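Local coordinates for SusD superfamily protein (Bacteroides fragilis, PDB 3L22) that probably captures glycans at the outer membrane as a SusD-like sugar-binding protein, and carries zinc ions in the crystal, at residues Q265-Y270 with Q320-F325; L238-P243 with I324-E329; L253-A256 with I260-T263; D54-I59 with E388-G393; L90-V95 with A125-Y130. All coordinates share one frame; numbering follows the deposited sequence.

Overall arrangement
Interactions 2, 3 and 4 each touch interaction 1, although 3 and 4 do not touch each other; interaction 5 meets interactions 1 and 2 through Tyr130 against Ile324. Its centre is about 24 Å from that of interaction 4, on the opposite side of the chain's centre. Interactions 1 and 2 share strand 322-326, whose partner, strand 249-253, runs into the loop folded in interaction 3, about 8 Å from interaction 1 between centres. Along the chain interaction 5 closes first, then interaction 3, nested within interaction 2; interactions 1 and 2 end on the same stretch. All lie within the loop closed by interaction 4, which alone ties the N-terminal family region to the C-terminal SusD region.

Interaction 1 (Q265-Y270 with Q320-F325); sequences QSLAEY and QWVPIF
An apolar contact buried in the core joins Leu267, at the start of helix 267-271, to Val322 of strand 322-326, with Ala268 and Gln320 meeting beside them. Leu267 CD2 touches Val322 CG2 at 3.9 Å, one methyl against another. Val322 has CG1 anti to its backbone N (chi1 179°), which turns CG2 to the N side, where it meets the leucine. Tyr46 of helix 44-52 touches both residues and so packs against the same cluster. Next to it, Ala268 CB lies 4.0 Å from Gln320 OE1. That carboxamide is fixed elsewhere: OE1 accepts from Asp314 N and NE2 donates to Tyr240 O, so the alanine merely packs against a group already held at both polar atoms. The short helix begins with a capping box. Glu269 N donates to Ser266 OG at 3.2 Å, and Ser266 N returns a bond of 3.1 Å to Glu269 OE1. The Ser266 hydroxyl adds a third link, OG to Glu269 OE1 at 2.7 Å on the anti lone pair of the carboxylate. Lys318 forms a salt bridge with this same oxygen, which would help to keep the glutamate ionised. Further along the other segment, Ile324 and Phe325 both face Phe251 of strand 249-253 in a classic beta bulge, and Ile324 CG2 lies over the centre of the Phe325 ring.

Interaction 2 (L238-P243 with I324-E329); sequences LIYKAP and IFRYAE. With EDO (1,2-ethanediol), chain B; EDO (1,2-ethanediol), chain C.
A buried arginine meets an isoleucine methyl along CD and NE while its charged end is held by carboxylates elsewhere: Ile239 CD1 sits 3.4 Å from Arg326 CD and 3.5 Å from Arg326 NE. The two side chains cross at about a right angle. Ile239 reaches over because CG1 stands between the backbone N and the carbonyl carbon (chi1 63°) and the chain then runs extended to CD1. Its CG1 also rests over the centre of the Tyr240 ring. The hydroxyl of Tyr240 comes within 3.8 Å of Arg326 NH2, with the ring and guanidinium planes 82° apart. Both groups instead share a carboxylate: Tyr240 OH bonds to Glu392 OE2, while Arg326 NE forms a salt bridge with Glu392 OE1. Arg326 NH1 pairs with Glu248 and Glu388, so several carboxylates probably stabilise its positive charge. On the far side are two 1,2-ethanediol molecules, probably from the crystallisation liquor: one bonds through O2 to Tyr327 OH at 3.2 Å; another lies with O1 2.6 Å from Glu329 OE2. Arg326 occupies the N-cap position of helix 327-339, making this a strand-to-helix junction within the SusD family region, built round a buried arginine-carboxylate network.

Interaction 3 (L253-A256 with I260-T263); sequences LPMA and IPNT
The winding loop between strand 249-253 and helix 267-271 doubles back here, bringing Met255 against Ile260 and Pro261. Met255 is a selenomethionine introduced in place of methionine, and its SE atom lies 3.8 Å from Pro261 CD. The terminal CE reaches Pro261 CG at 4.1 Å, the two side chains crossing at about a right angle. A bend at chi2 (-70°) folds the long side chain towards the proline ring. Nearer the backbone, Met255 CB approaches Ile260 CG2 at 4.3 Å. This methyl also packs on the main chain, Ile260 CG2 standing 3.4 Å from Ala256 O. The tail of the loop is ordered locally: Asn262 OD1 accepts from Thr263 N at 2.8 Å, on a lone pair in the carbonyl plane, and from Thr263 OG1 at 3.3 Å. Asn262 ND2 donates to Gly36 O, so both ends of the carboxamide are engaged, which probably fixes its rotation. Lys33 and Asn34 touch the Met255 side chain from the end of helix 18-33 and the loop beyond it. The contacts that the methionine side chain makes with Ile260 and Pro261 are apolar and non-directional, so they rest on dispersion and shape.

Interaction 4 (D54-I59 with E388-G393); sequences DDVINI and EFIGEG
The flat group that Ile390 meets is the Asp55-Val56 peptide rather than a ring: the CD1 methyl of Ile390 lies to one side of the peptide plane, 3.6 Å from Asp55 O. Just beside that peptide, the same methyl comes within 4.2 Å of Asp55 CB, at the root of the carboxylate. The carboxylate itself looks elsewhere, Asp55 OD1 forming a salt bridge with Arg386 on the helix that leads into segment 388-393, so a charged link reinforces the apolar one. One step along, Val56 CG1 rests on Ile390 CG1 at 4.0 Å, the two branched side chains meeting at a slant. Ile390 can span both residues because its CG1 is anti to the backbone N (chi1 -170°) and chi2 continues extended, carrying CD1 to Asp55 while CG1 stays over the valine. Its backbone is set by a type II beta turn from Phe389 to Glu392, closed by Glu392 N to Phe389 O at 2.9 Å. Gly391 takes the third position of this turn with positive phi. Ile390 O accepts from Lys311 NZ, a further tie on the same turn. Strand 56-58 pairs antiparallel with strand 277-279, and Met277 packs on Val56. The contact therefore joins strand 56-58, from the N-terminal family region, and the residue before it to the type II turn that follows helix 374-388 in the C-terminal SusD family region.

Interaction 5 (L90-V95 with A125-Y130); sequences LAINKV and ALAYYY
Between segments 90-95 and 125-130, Ile92 carries the close apolar packing, meeting Ala127 and Tyr128. In aliphatic packing, Ile92 CG1 touches Ala127 CB at 3.7 Å; consistent with the small alanine, the CA atoms of Ile92 and Ala127 are 6.9 Å apart. Val95 extends the helix interface onto Ala120 and Val123. The second kind is CH-pi: Ile92 CD1 sits 3.7 Å from the centroid of the Tyr128 ring, only 13° off its normal and so squarely over the face. The CG2 branch, anti to the backbone N, lies over the hydroxyl end of the ring, 3.5 Å from Tyr128 OH. Polar interaction lies outside the pair, since that hydroxyl is bonded to Arg151 O, which anchors the far end of the ring. Ile175 of helix 168-178 also touches Tyr128. Helices 79-103 and 113-131 are consecutive long helices, separated by the short helix 106-109 and packed roughly antiparallel, consistent with the TPR clan of this starch-binding-associated family region.

Interaction 1 (Q265-Y270 with Q320-F325)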
# COMPACT_ATOMS: atom_id res chain seq x y z
N GLN A 265 -14.88 9.02 -3.93
CA GLN A 265 -13.84 8.54 -3.02
C GLN A 265 -13.45 7.11 -3.26
O GLN A 265 -12.49 6.67 -2.68
CB GLN A 265 -14.31 8.72 -1.59
CG GLN A 265 -14.46 10.19 -1.21
CD GLN A 265 -14.84 10.35 0.20
OE1 GLN A 265 -14.46 9.53 1.04
NE2 GLN A 265 -15.61 11.43 0.51
N SER A 266 -14.19 6.37 -4.09
CA SER A 266 -13.87 4.98 -4.32
C SER A 266 -12.90 4.82 -5.48
O SER A 266 -12.84 5.66 -6.38
CB SER A 266 -15.12 4.16 -4.65
OG SER A 266 -15.66 4.54 -5.90
N LEU A 267 -12.17 3.71 -5.46
CA LEU A 267 -11.32 3.33 -6.58
C LEU A 267 -12.05 3.33 -7.93
O LEU A 267 -11.58 3.95 -8.90
CB LEU A 267 -10.73 1.94 -6.33
CG LEU A 267 -9.39 1.87 -5.59
CD1 LEU A 267 -9.29 2.76 -4.38
CD2 LEU A 267 -9.03 0.41 -5.31
N ALA A 268 -13.20 2.67 -7.98
CA ALA A 268 -13.94 2.56 -9.23
C ALA A 268 -14.35 3.90 -9.81
O ALA A 268 -14.35 4.08 -11.03
CB ALA A 268 -15.19 1.60 -9.07
N GLU A 269 -14.65 4.84 -8.93
CA GLU A 269 -15.03 6.17 -9.38
C GLU A 269 -13.88 6.92 -10.07
O GLU A 269 -14.14 7.79 -10.90
CB GLU A 269 -15.58 6.99 -8.22
CG GLU A 269 -16.98 6.58 -7.86
CD GLU A 269 -17.44 7.24 -6.60
OE1 GLU A 269 -16.92 6.91 -5.51
OE2 GLU A 269 -18.27 8.15 -6.72
N TYR A 270 -12.65 6.54 -9.77
CA TYR A 270 -11.47 7.17 -10.38
C TYR A 270 -11.08 6.60 -11.75
O TYR A 270 -10.37 7.26 -12.51
CB TYR A 270 -10.29 7.15 -9.36
CG TYR A 270 -10.33 8.32 -8.44
CD1 TYR A 270 -11.36 8.45 -7.53
CD2 TYR A 270 -9.37 9.31 -8.46
CE1 TYR A 270 -11.43 9.51 -6.68
CE2 TYR A 270 -9.44 10.39 -7.60
CZ TYR A 270 -10.47 10.46 -6.72
OH TYR A 270 -10.60 11.50 -5.87
N GLN A 320 -16.06 -3.49 -4.83
CA GLN A 320 -14.78 -4.17 -5.05
C GLN A 320 -13.84 -3.92 -3.87
O GLN A 320 -13.67 -2.77 -3.42
CB GLN A 320 -14.14 -3.76 -6.36
CG GLN A 320 -14.94 -4.28 -7.56
CD GLN A 320 -14.54 -3.63 -8.92
OE1 GLN A 320 -14.69 -2.40 -9.14
NE2 GLN A 320 -14.08 -4.46 -9.84
N TRP A 321 -13.26 -5.00 -3.37
CA TRP A 321 -12.27 -4.91 -2.29
C TRP A 321 -10.96 -4.27 -2.76
O TRP A 321 -10.59 -4.36 -3.94
CB TRP A 321 -11.97 -6.31 -1.77
CG TRP A 321 -13.09 -6.99 -1.03
CD1 TRP A 321 -14.44 -6.69 -1.06
CD2 TRP A 321 -12.97 -8.14 -0.21
NE1 TRP A 321 -15.14 -7.55 -0.26
CE2 TRP A 321 -14.26 -8.46 0.27
CE3 TRP A 321 -11.89 -8.93 0.19
CZ2 TRP A 321 -14.50 -9.56 1.09
CZ3 TRP A 321 -12.14 -10.03 1.03
CH2 TRP A 321 -13.43 -10.31 1.48
N VAL A 322 -10.29 -3.56 -1.84
CA VAL A 322 -9.03 -2.94 -2.08
C VAL A 322 -7.95 -3.95 -1.66
O VAL A 322 -7.86 -4.30 -0.48
CB VAL A 322 -8.91 -1.62 -1.31
CG1 VAL A 322 -7.52 -0.92 -1.52
CG2 VAL A 322 -10.09 -0.70 -1.73
N PRO A 323 -7.17 -4.47 -2.62
CA PRO A 323 -6.12 -5.43 -2.34
C PRO A 323 -4.83 -4.77 -1.84
O PRO A 323 -4.19 -3.97 -2.57
CB PRO A 323 -5.90 -6.07 -3.70
CG PRO A 323 -6.14 -4.97 -4.68
CD PRO A 323 -7.21 -4.11 -4.06
N ILE A 324 -4.44 -5.07 -0.61
CA ILE A 324 -3.22 -4.50 -0.02
C ILE A 324 -2.02 -5.40 -0.34
O ILE A 324 -1.05 -4.94 -0.90
CB ILE A 324 -3.38 -4.29 1.50
CG1 ILE A 324 -4.57 -3.34 1.79
CG2 ILE A 324 -2.10 -3.79 2.16
CD1 ILE A 324 -4.49 -1.95 1.19
N PHE A 325 -2.10 -6.67 0.03
CA PHE A 325 -1.07 -7.66 -0.24
C PHE A 325 -1.67 -8.87 -0.95
O PHE A 325 -2.67 -9.45 -0.46
CB PHE A 325 -0.44 -8.19 1.06
CG PHE A 325 0.14 -7.14 1.96
CD1 PHE A 325 1.00 -6.16 1.46
CD2 PHE A 325 -0.12 -7.17 3.33
CE1 PHE A 325 1.55 -5.23 2.29
CE2 PHE A 325 0.41 -6.24 4.16
CZ PHE A 325 1.26 -5.26 3.65

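Interaction 2 (L238-P243 with I324-E329)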
# COMPACT_ATOMS: atom_id res chain seq x y z
N LEU A 238 -9.87 -12.66 -10.92
CA LEU A 238 -10.67 -13.20 -9.81
C LEU A 238 -10.87 -12.22 -8.67
O LEU A 238 -11.97 -12.12 -8.14
CB LEU A 238 -10.08 -14.49 -9.28
CG LEU A 238 -10.07 -15.70 -10.20
CD1 LEU A 238 -9.24 -16.81 -9.51
CD2 LEU A 238 -11.52 -16.15 -10.54
N ILE A 239 -9.84 -11.47 -8.34
CA ILE A 239 -9.86 -10.66 -7.13
C ILE A 239 -10.69 -9.38 -7.27
O ILE A 239 -10.95 -8.76 -6.24
CB ILE A 239 -8.46 -10.31 -6.59
CG1 ILE A 239 -7.64 -9.45 -7.57
CG2 ILE A 239 -7.70 -11.57 -6.23
CD1 ILE A 239 -6.30 -8.95 -6.96
N TYR A 240 -11.11 -9.03 -8.50
CA TYR A 240 -11.91 -7.83 -8.74
C TYR A 240 -13.41 -8.13 -8.89
O TYR A 240 -14.18 -7.23 -9.18
CB TYR A 240 -11.40 -7.06 -9.98
CG TYR A 240 -9.89 -6.96 -10.00
CD1 TYR A 240 -9.20 -6.04 -9.21
CD2 TYR A 240 -9.15 -7.83 -10.77
CE1 TYR A 240 -7.79 -5.99 -9.20
CE2 TYR A 240 -7.76 -7.78 -10.77
CZ TYR A 240 -7.08 -6.88 -9.99
OH TYR A 240 -5.69 -6.93 -10.02
N LYS A 241 -13.80 -9.39 -8.72
CA LYS A 241 -15.21 -9.78 -8.77
C LYS A 241 -15.54 -10.75 -7.65
O LYS A 241 -14.64 -11.31 -7.01
CB LYS A 241 -15.55 -10.36 -10.12
CG LYS A 241 -14.74 -11.55 -10.59
CD LYS A 241 -14.96 -11.59 -12.15
CE LYS A 241 -14.22 -12.69 -12.90
NZ LYS A 241 -14.07 -12.27 -14.42
N ALA A 242 -16.83 -10.88 -7.38
CA ALA A 242 -17.33 -11.69 -6.26
C ALA A 242 -16.57 -13.03 -6.22
O ALA A 242 -16.45 -13.68 -7.27
CB ALA A 242 -18.89 -11.94 -6.38
N PRO A 243 -16.11 -13.46 -5.03
CA PRO A 243 -16.28 -12.90 -3.69
C PRO A 243 -15.22 -11.86 -3.29
O PRO A 243 -15.17 -11.47 -2.12
CB PRO A 243 -16.18 -14.13 -2.79
CG PRO A 243 -15.21 -15.05 -3.51
CD PRO A 243 -15.56 -14.83 -4.98
N ILE A 324 -4.44 -5.07 -0.61
CA ILE A 324 -3.22 -4.50 -0.02
C ILE A 324 -2.02 -5.40 -0.34
O ILE A 324 -1.05 -4.94 -0.90
CB ILE A 324 -3.38 -4.29 1.50
CG1 ILE A 324 -4.57 -3.34 1.79
CG2 ILE A 324 -2.10 -3.79 2.16
CD1 ILE A 324 -4.49 -1.95 1.19
N PHE A 325 -2.10 -6.67 0.03
CA PHE A 325 -1.07 -7.66 -0.24
C PHE A 325 -1.67 -8.87 -0.95
O PHE A 325 -2.67 -9.45 -0.46
CB PHE A 325 -0.44 -8.19 1.06
CG PHE A 325 0.14 -7.14 1.96
CD1 PHE A 325 1.00 -6.16 1.46
CD2 PHE A 325 -0.12 -7.17 3.33
CE1 PHE A 325 1.55 -5.23 2.29
CE2 PHE A 325 0.41 -6.24 4.16
CZ PHE A 325 1.26 -5.26 3.65
N ARG A 326 -1.06 -9.27 -2.05
CA ARG A 326 -1.36 -10.56 -2.67
C ARG A 326 -0.08 -11.26 -3.07
O ARG A 326 1.01 -10.64 -3.14
CB ARG A 326 -2.35 -10.39 -3.84
CG ARG A 326 -1.94 -9.59 -4.98
CD ARG A 326 -3.09 -9.47 -5.97
NE ARG A 326 -2.87 -8.52 -7.04
CZ ARG A 326 -2.22 -8.76 -8.20
NH1 ARG A 326 -1.67 -9.94 -8.48
NH2 ARG A 326 -2.11 -7.79 -9.11
N TYR A 327 -0.19 -12.56 -3.33
CA TYR A 327 0.99 -13.40 -3.47
C TYR A 327 1.91 -13.07 -4.65
O TYR A 327 3.11 -13.33 -4.56
CB TYR A 327 0.57 -14.87 -3.47
CG TYR A 327 1.71 -15.86 -3.38
CD1 TYR A 327 2.64 -15.81 -2.35
CD2 TYR A 327 1.82 -16.89 -4.30
CE1 TYR A 327 3.70 -16.70 -2.30
CE2 TYR A 327 2.86 -17.82 -4.24
CZ TYR A 327 3.78 -17.72 -3.24
OH TYR A 327 4.77 -18.65 -3.19
N ALA A 328 1.41 -12.54 -5.76
CA ALA A 328 2.31 -12.10 -6.81
C ALA A 328 3.28 -11.05 -6.26
O ALA A 328 4.43 -10.99 -6.71
CB ALA A 328 1.57 -11.55 -8.04
N GLU A 329 2.84 -10.22 -5.31
CA GLU A 329 3.73 -9.26 -4.69
C GLU A 329 4.84 -9.95 -3.87
O GLU A 329 6.03 -9.55 -3.91
CB GLU A 329 3.01 -8.25 -3.80
CG GLU A 329 3.89 -7.03 -3.51
CD GLU A 329 3.46 -6.25 -2.28
OE1 GLU A 329 2.22 -6.17 -2.01
OE2 GLU A 329 4.37 -5.72 -1.58
C1 EDO B . 6.63 -3.18 -2.19
O1 EDO B . 5.74 -3.94 -2.97
C2 EDO B . 6.14 -1.75 -1.94
O2 EDO B . 7.27 -1.10 -1.27
C1 EDO C . 9.35 -19.51 -1.72
O1 EDO C . 10.11 -19.64 -0.51
C2 EDO C . 9.02 -18.05 -2.04
O2 EDO C . 7.61 -17.70 -2.09

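Interaction 3 (L253-A256 with I260-T263)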
# COMPACT_ATOMS: atom_id res chain seq x y z
N LEU A 253 -8.95 -4.84 2.08
CA LEU A 253 -9.96 -4.05 2.80
C LEU A 253 -11.31 -4.32 2.12
O LEU A 253 -11.49 -3.96 0.93
CB LEU A 253 -9.64 -2.56 2.77
CG LEU A 253 -8.18 -2.18 3.03
CD1 LEU A 253 -8.01 -0.62 2.94
CD2 LEU A 253 -7.78 -2.71 4.37
N PRO A 254 -12.23 -4.99 2.84
CA PRO A 254 -13.50 -5.38 2.23
C PRO A 254 -14.48 -4.24 2.26
O PRO A 254 -14.33 -3.33 3.09
CB PRO A 254 -13.98 -6.51 3.15
CG PRO A 254 -13.45 -6.08 4.51
CD PRO A 254 -12.13 -5.44 4.24
N MSE A 255 -15.48 -4.29 1.40
CA MSE A 255 -16.54 -3.29 1.34
C MSE A 255 -17.88 -3.99 1.50
O MSE A 255 -18.04 -5.16 1.09
CB MSE A 255 -16.54 -2.66 -0.04
CG MSE A 255 -15.32 -1.89 -0.41
SE MSE A 255 -15.24 -0.25 0.63
CE MSE A 255 -13.40 0.30 0.17
N ALA A 256 -18.85 -3.25 2.02
CA ALA A 256 -20.21 -3.67 2.16
C ALA A 256 -21.09 -2.48 1.80
O ALA A 256 -20.67 -1.32 1.91
CB ALA A 256 -20.50 -4.15 3.61
N ILE A 260 -19.50 1.66 2.02
CA ILE A 260 -18.75 2.09 0.83
C ILE A 260 -18.33 3.58 0.92
O ILE A 260 -18.97 4.36 1.65
CB ILE A 260 -19.51 1.82 -0.48
CG1 ILE A 260 -20.95 2.40 -0.41
CG2 ILE A 260 -19.49 0.32 -0.82
CD1 ILE A 260 -21.64 2.64 -1.74
N PRO A 261 -17.29 3.98 0.17
CA PRO A 261 -16.92 5.38 0.22
C PRO A 261 -17.96 6.30 -0.40
O PRO A 261 -18.74 5.89 -1.25
CB PRO A 261 -15.61 5.43 -0.58
CG PRO A 261 -15.06 4.01 -0.59
CD PRO A 261 -16.35 3.20 -0.64
N ASN A 262 -17.96 7.55 0.03
CA ASN A 262 -18.90 8.55 -0.47
C ASN A 262 -18.46 9.07 -1.88
O ASN A 262 -17.53 8.53 -2.52
CB ASN A 262 -18.98 9.67 0.57
CG ASN A 262 -20.36 10.31 0.66
OD1 ASN A 262 -20.96 10.62 -0.36
ND2 ASN A 262 -20.85 10.52 1.88
N THR A 263 -19.14 10.11 -2.38
CA THR A 263 -18.95 10.60 -3.75
C THR A 263 -17.52 10.88 -4.09
O THR A 263 -16.84 11.59 -3.36
CB THR A 263 -19.73 11.87 -3.98
OG1 THR A 263 -21.02 11.63 -3.46
CG2 THR A 263 -19.87 12.17 -5.45

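Interaction 4 (D54-I59 with E388-G393)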
# COMPACT_ATOMS: atom_id res chain seq x y z
N ASP A 54 3.93 6.72 -12.20
CA ASP A 54 4.19 7.07 -13.57
C ASP A 54 3.55 6.08 -14.57
O ASP A 54 3.85 6.10 -15.78
CB ASP A 54 5.71 7.11 -13.77
CG ASP A 54 6.39 5.76 -13.43
OD1 ASP A 54 5.68 4.79 -13.07
OD2 ASP A 54 7.63 5.68 -13.48
N ASP A 55 2.63 5.26 -14.08
CA ASP A 55 1.98 4.23 -14.90
C ASP A 55 0.54 4.53 -15.26
O ASP A 55 0.00 3.94 -16.20
CB ASP A 55 2.12 2.90 -14.19
CG ASP A 55 3.57 2.41 -14.19
OD1 ASP A 55 4.30 2.67 -15.20
OD2 ASP A 55 3.97 1.77 -13.20
N VAL A 56 -0.09 5.41 -14.48
CA VAL A 56 -1.40 6.00 -14.78
C VAL A 56 -1.20 7.49 -14.89
O VAL A 56 -0.15 7.99 -14.46
CB VAL A 56 -2.45 5.62 -13.69
CG1 VAL A 56 -2.79 4.13 -13.82
CG2 VAL A 56 -1.99 5.99 -12.26
N ILE A 57 -2.18 8.17 -15.52
CA ILE A 57 -2.21 9.62 -15.58
C ILE A 57 -3.53 10.13 -15.05
O ILE A 57 -4.54 9.50 -15.24
CB ILE A 57 -2.02 10.20 -17.01
CG1 ILE A 57 -3.00 9.57 -18.03
CG2 ILE A 57 -0.60 10.02 -17.39
CD1 ILE A 57 -3.02 10.25 -19.42
N ASN A 58 -3.48 11.29 -14.41
CA ASN A 58 -4.64 11.97 -13.91
C ASN A 58 -4.91 13.13 -14.86
O ASN A 58 -4.10 14.05 -14.96
CB ASN A 58 -4.39 12.48 -12.47
CG ASN A 58 -5.63 13.05 -11.81
OD1 ASN A 58 -6.44 13.74 -12.48
ND2 ASN A 58 -5.81 12.75 -10.50
N ILE A 59 -6.02 13.07 -15.58
CA ILE A 59 -6.38 14.12 -16.55
C ILE A 59 -7.55 14.99 -16.07
O ILE A 59 -8.15 15.73 -16.83
CB ILE A 59 -6.60 13.54 -17.99
CG1 ILE A 59 -7.62 12.40 -18.03
CG2 ILE A 59 -5.26 13.07 -18.60
CD1 ILE A 59 -9.05 12.83 -17.77
N GLU A 388 2.12 -5.80 -13.11
CA GLU A 388 1.31 -6.57 -12.17
C GLU A 388 0.49 -5.68 -11.22
O GLU A 388 -0.65 -6.04 -10.96
CB GLU A 388 2.17 -7.54 -11.38
CG GLU A 388 1.43 -8.62 -10.57
CD GLU A 388 0.79 -9.72 -11.42
OE1 GLU A 388 1.31 -10.08 -12.51
OE2 GLU A 388 -0.26 -10.23 -10.96
N PHE A 389 1.05 -4.57 -10.72
CA PHE A 389 0.43 -3.76 -9.68
C PHE A 389 -0.04 -2.38 -10.12
O PHE A 389 -0.32 -1.50 -9.29
CB PHE A 389 1.34 -3.75 -8.43
CG PHE A 389 1.40 -5.09 -7.83
CD1 PHE A 389 0.30 -5.58 -7.14
CD2 PHE A 389 2.48 -5.92 -8.07
CE1 PHE A 389 0.32 -6.88 -6.64
CE2 PHE A 389 2.49 -7.20 -7.59
CZ PHE A 389 1.40 -7.68 -6.89
N ILE A 390 -0.24 -2.22 -11.42
CA ILE A 390 -0.85 -1.01 -11.95
C ILE A 390 -2.20 -0.83 -11.28
O ILE A 390 -3.03 -1.75 -11.23
CB ILE A 390 -0.93 -1.01 -13.50
CG1 ILE A 390 -1.35 0.39 -14.02
CG2 ILE A 390 -1.86 -2.11 -14.08
CD1 ILE A 390 -1.10 0.60 -15.57
N GLY A 391 -2.41 0.36 -10.72
CA GLY A 391 -3.65 0.66 -10.00
C GLY A 391 -3.81 0.09 -8.60
O GLY A 391 -4.92 0.18 -8.01
N GLU A 392 -2.75 -0.48 -8.03
CA GLU A 392 -2.89 -1.21 -6.74
C GLU A 392 -2.06 -0.62 -5.57
O GLU A 392 -1.63 -1.33 -4.68
CB GLU A 392 -2.63 -2.72 -6.93
CG GLU A 392 -3.77 -3.41 -7.67
CD GLU A 392 -3.62 -4.92 -7.79
OE1 GLU A 392 -3.23 -5.60 -6.80
OE2 GLU A 392 -3.88 -5.42 -8.91
N GLY A 393 -1.87 0.68 -5.57
CA GLY A 393 -1.46 1.39 -4.35
C GLY A 393 0.01 1.21 -4.04
O GLY A 393 0.39 1.36 -2.89

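Interaction 5 (L90-V95 with A125-Y130)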
# COMPACT_ATOMS: atom_id res chain seq x y z
N LEU A 90 -6.32 9.44 13.38
CA LEU A 90 -7.52 8.92 14.02
C LEU A 90 -7.46 7.40 14.16
O LEU A 90 -7.75 6.85 15.22
CB LEU A 90 -8.80 9.26 13.26
CG LEU A 90 -9.44 10.61 13.54
CD1 LEU A 90 -10.55 10.89 12.46
CD2 LEU A 90 -9.99 10.68 15.03
N ALA A 91 -7.12 6.71 13.09
CA ALA A 91 -6.93 5.25 13.15
C ALA A 91 -5.86 4.87 14.22
O ALA A 91 -6.07 3.97 15.02
CB ALA A 91 -6.53 4.72 11.76
N ILE A 92 -4.74 5.60 14.24
CA ILE A 92 -3.67 5.32 15.21
C ILE A 92 -4.17 5.49 16.64
O ILE A 92 -3.91 4.63 17.49
CB ILE A 92 -2.44 6.18 14.90
CG1 ILE A 92 -1.76 5.64 13.62
CG2 ILE A 92 -1.43 6.26 16.08
CD1 ILE A 92 -0.90 6.67 12.87
N ASN A 93 -4.91 6.57 16.90
CA ASN A 93 -5.40 6.82 18.25
C ASN A 93 -6.44 5.78 18.67
O ASN A 93 -6.47 5.39 19.83
CB ASN A 93 -5.96 8.24 18.43
CG ASN A 93 -6.24 8.58 19.91
OD1 ASN A 93 -5.33 8.51 20.76
ND2 ASN A 93 -7.50 8.90 20.23
N LYS A 94 -7.27 5.34 17.73
CA LYS A 94 -8.18 4.22 17.98
C LYS A 94 -7.46 2.95 18.38
O LYS A 94 -7.90 2.27 19.30
CB LYS A 94 -9.09 3.95 16.77
CG LYS A 94 -10.20 4.99 16.64
CD LYS A 94 -11.01 4.82 15.33
CE LYS A 94 -12.17 5.80 15.27
NZ LYS A 94 -13.23 5.24 16.18
N VAL A 95 -6.33 2.65 17.72
CA VAL A 95 -5.53 1.49 18.13
C VAL A 95 -4.93 1.70 19.54
O VAL A 95 -5.02 0.85 20.39
CB VAL A 95 -4.40 1.15 17.12
CG1 VAL A 95 -3.38 0.12 17.75
CG2 VAL A 95 -4.98 0.65 15.78
N ALA A 125 0.76 -0.26 12.65
CA ALA A 125 1.98 -0.39 11.86
C ALA A 125 1.74 0.01 10.39
O ALA A 125 2.53 0.77 9.79
CB ALA A 125 2.53 -1.84 11.97
N LEU A 126 0.62 -0.46 9.84
CA LEU A 126 0.26 -0.12 8.49
C LEU A 126 0.01 1.39 8.30
O LEU A 126 0.43 2.01 7.28
CB LEU A 126 -0.97 -0.96 8.07
CG LEU A 126 -1.30 -1.04 6.58
CD1 LEU A 126 -0.09 -1.53 5.72
CD2 LEU A 126 -2.56 -1.90 6.31
N ALA A 127 -0.67 2.00 9.27
CA ALA A 127 -0.96 3.42 9.19
C ALA A 127 0.34 4.23 9.16
O ALA A 127 0.56 5.08 8.28
CB ALA A 127 -1.85 3.84 10.34
N TYR A 128 1.25 3.93 10.10
CA TYR A 128 2.56 4.58 10.11
C TYR A 128 3.37 4.32 8.84
O TYR A 128 4.10 5.20 8.38
CB TYR A 128 3.37 4.21 11.37
CG TYR A 128 2.98 5.04 12.56
CD1 TYR A 128 3.22 6.41 12.57
CD2 TYR A 128 2.34 4.48 13.68
CE1 TYR A 128 2.86 7.21 13.64
CE2 TYR A 128 1.97 5.29 14.78
CZ TYR A 128 2.24 6.65 14.74
OH TYR A 128 1.88 7.48 15.76
N TYR A 129 3.26 3.11 8.29
CA TYR A 129 3.99 2.77 7.08
C TYR A 129 3.60 3.69 5.90
O TYR A 129 4.47 4.17 5.16
CB TYR A 129 3.76 1.28 6.73
CG TYR A 129 4.18 0.93 5.34
CD1 TYR A 129 5.50 0.59 5.05
CD2 TYR A 129 3.26 0.91 4.31
CE1 TYR A 129 5.90 0.27 3.77
CE2 TYR A 129 3.66 0.58 2.99
CZ TYR A 129 4.97 0.26 2.74
OH TYR A 129 5.38 -0.09 1.46
N TYR A 130 2.30 3.89 5.72
CA TYR A 130 1.85 4.79 4.66
C TYR A 130 2.26 6.26 4.90
O TYR A 130 2.71 6.92 3.96
CB TYR A 130 0.36 4.61 4.40
CG TYR A 130 0.03 3.30 3.69
CD1 TYR A 130 0.55 3.03 2.43
CD2 TYR A 130 -0.82 2.37 4.26
CE1 TYR A 130 0.25 1.85 1.76
CE2 TYR A 130 -1.13 1.19 3.62
CZ TYR A 130 -0.61 0.94 2.36
OH TYR A 130 -0.90 -0.22 1.70